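Local coordinates for tumor necrosis factor receptor superfamily member grnd (Drosophila melanogaster, PDB 6ZSY), which acts as a cell-surface receptor for the TNF cytokine Eiger, contributing to JNK activation and required for Eiger-induced apoptosis, at residues I29-N34 and K46-Y51. Residues are numbered along the deposited sequence; the frame is centred on the assembly and turned at random.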
loop_
_atom_site.group_PDB
_atom_site.type_symbol
_atom_site.label_atom_id
_atom_site.label_comp_id
_atom_site.label_asym_id
_atom_site.label_seq_id
_atom_site.Cartn_x
_atom_site.Cartn_y
_atom_site.Cartn_z
ATOM N N ILE A 29 4.617 3.145 3.207
ATOM C CA ILE A 29 6.009 3.543 3.224
ATOM C C ILE A 29 6.860 2.439 2.655
ATOM O O ILE A 29 7.904 2.607 1.983
ATOM C CB ILE A 29 6.459 3.922 4.620
ATOM C CG1 ILE A 29 7.810 4.685 4.592
ATOM C CG2 ILE A 29 6.555 2.724 5.547
ATOM C CD1 ILE A 29 8.241 5.099 6.003
ATOM N N GLU A 30 6.512 1.214 2.923
ATOM C CA GLU A 30 7.272 0.082 2.461
ATOM C C GLU A 30 7.274 -0.034 0.961
ATOM O O GLU A 30 8.339 -0.214 0.354
ATOM C CB GLU A 30 6.760 -1.241 3.123
ATOM C CG GLU A 30 7.161 -1.164 4.587
ATOM C CD GLU A 30 6.977 -2.505 5.281
ATOM O OE1 GLU A 30 6.607 -3.450 4.551
ATOM O OE2 GLU A 30 7.208 -2.519 6.494
ATOM N N VAL A 31 6.108 0.068 0.326
ATOM C CA VAL A 31 6.007 -0.073 -1.122
ATOM C C VAL A 31 6.600 1.100 -1.885
ATOM O O VAL A 31 6.987 0.942 -3.063
ATOM C CB VAL A 31 4.517 -0.388 -1.394
ATOM C CG1 VAL A 31 3.642 0.845 -1.327
ATOM C CG2 VAL A 31 4.447 -1.094 -2.730
ATOM N N CYS A 32 6.636 2.264 -1.224
ATOM C CA CYS A 32 7.135 3.481 -1.903
ATOM C C CYS A 32 8.615 3.772 -1.674
ATOM O O CYS A 32 9.176 4.518 -2.474
ATOM C CB CYS A 32 6.333 4.682 -1.426
ATOM S SG CYS A 32 4.641 4.704 -2.121
ATOM N N ASN A 33 9.237 3.230 -0.659
ATOM C CA ASN A 33 10.637 3.500 -0.378
ATOM C C ASN A 33 11.492 2.519 -1.142
ATOM O O ASN A 33 11.423 1.317 -0.928
ATOM C CB ASN A 33 10.840 3.381 1.151
ATOM C CG ASN A 33 12.300 3.531 1.563
ATOM O OD1 ASN A 33 13.199 3.630 0.802
ATOM N ND2 ASN A 33 12.496 3.304 2.874
ATOM N N ASN A 34 12.318 3.053 -2.072
ATOM C CA ASN A 34 13.045 2.175 -2.958
ATOM C C ASN A 34 14.247 1.474 -2.264
ATOM O O ASN A 34 14.908 0.663 -2.925
ATOM C CB ASN A 34 13.467 2.864 -4.253
ATOM C CG ASN A 34 14.677 3.790 -4.119
ATOM O OD1 ASN A 34 15.244 3.941 -3.026
ATOM N ND2 ASN A 34 15.081 4.358 -5.244
ATOM N N LYS A 46 0.007 3.625 -7.803
ATOM C CA LYS A 46 -1.419 3.366 -7.909
ATOM C C LYS A 46 -2.167 3.549 -6.583
ATOM O O LYS A 46 -3.274 4.093 -6.539
ATOM C CB LYS A 46 -1.621 1.914 -8.449
ATOM C CG LYS A 46 -3.054 1.432 -8.623
ATOM C CD LYS A 46 -3.162 0.014 -9.173
ATOM C CE LYS A 46 -4.577 -0.561 -9.241
ATOM N NZ LYS A 46 -4.983 -0.398 -10.644
ATOM N N GLU A 47 -1.581 3.021 -5.516
ATOM C CA GLU A 47 -2.311 2.834 -4.262
ATOM C C GLU A 47 -1.946 3.859 -3.181
ATOM O O GLU A 47 -2.708 4.026 -2.229
ATOM C CB GLU A 47 -2.073 1.444 -3.701
ATOM C CG GLU A 47 -2.602 0.364 -4.605
ATOM C CD GLU A 47 -4.123 0.320 -4.673
ATOM O OE1 GLU A 47 -4.718 0.676 -3.696
ATOM O OE2 GLU A 47 -4.660 -0.143 -5.718
ATOM N N CYS A 48 -0.753 4.476 -3.270
ATOM C CA CYS A 48 -0.232 5.282 -2.184
ATOM C C CYS A 48 0.084 6.741 -2.534
ATOM O O CYS A 48 -0.090 7.642 -1.706
ATOM C CB CYS A 48 1.017 4.601 -1.621
ATOM S SG CYS A 48 0.669 3.000 -0.834
ATOM N N SER A 49 0.590 6.951 -3.751
ATOM C CA SER A 49 1.318 8.201 -3.992
ATOM C C SER A 49 0.459 9.440 -3.770
ATOM O O SER A 49 1.002 10.473 -3.315
ATOM C CB SER A 49 1.888 8.205 -5.398
ATOM O OG SER A 49 0.899 8.209 -6.408
ATOM N N ALA A 50 -0.777 9.422 -4.221
ATOM C CA ALA A 50 -1.557 10.642 -4.272
ATOM C C ALA A 50 -2.159 11.002 -2.944
ATOM O O ALA A 50 -2.681 12.113 -2.767
ATOM C CB ALA A 50 -2.635 10.518 -5.339
ATOM N N TYR A 51 -2.148 10.070 -1.997
ATOM C CA TYR A 51 -2.842 10.237 -0.705
ATOM C C TYR A 51 -1.955 10.966 0.326
ATOM O O TYR A 51 -2.458 11.566 1.267
ATOM C CB TYR A 51 -3.395 8.907 -0.154
ATOM C CG TYR A 51 -4.317 8.315 -1.236
ATOM C CD1 TYR A 51 -3.887 7.310 -2.052
ATOM C CD2 TYR A 51 -5.580 8.832 -1.444
ATOM C CE1 TYR A 51 -4.708 6.779 -3.044
ATOM C CE2 TYR A 51 -6.426 8.362 -2.458
ATOM C CZ TYR A 51 -5.966 7.346 -3.245
ATOM O OH TYR A 51 -6.750 6.828 -4.261
#
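Cys48 meets both Val31 and Cys32 through apolar contacts. SG of Cys48 lies 3.7 Å from CG1 of Val31, and CB of Cys48 lies 3.7 Å from SG of Cys32. In the conformer described, CG1 of Val31 sits between its own backbone N and carbonyl carbon (chi1 78°), and this branch does the touching. Val31 has a second conformer, so this half of the contact is less certain. All three CB atoms point across the interface, and the CA atoms of Cys32 and Cys48 are 7.6 Å apart. No hydrogen bond joins the two segments.

Cys32 and Cys48 pack together without bonding to each other. Each is bridged to a cysteine on the other helix, Cys32 to Cys44 and Cys48 to Cys28. The bridges are nested: Cys28-Cys48 encloses Cys32-Cys44 in sequence. This is part of the extracellular cysteine-rich domain, the region of the receptor that binds Eiger. Phe17 of strand 16-19 touches both Val31 and Cys48, so the two-stranded sheet adjoins the same buried cluster.

Backbone hydrogen bonds shape each segment. Asn33 N donates to Ile29 O at 3.0 Å, and Tyr51 N to Cys48 O at 3.2 Å. A side-chain-to-backbone bond joins Ser49 OG to Ala45 O.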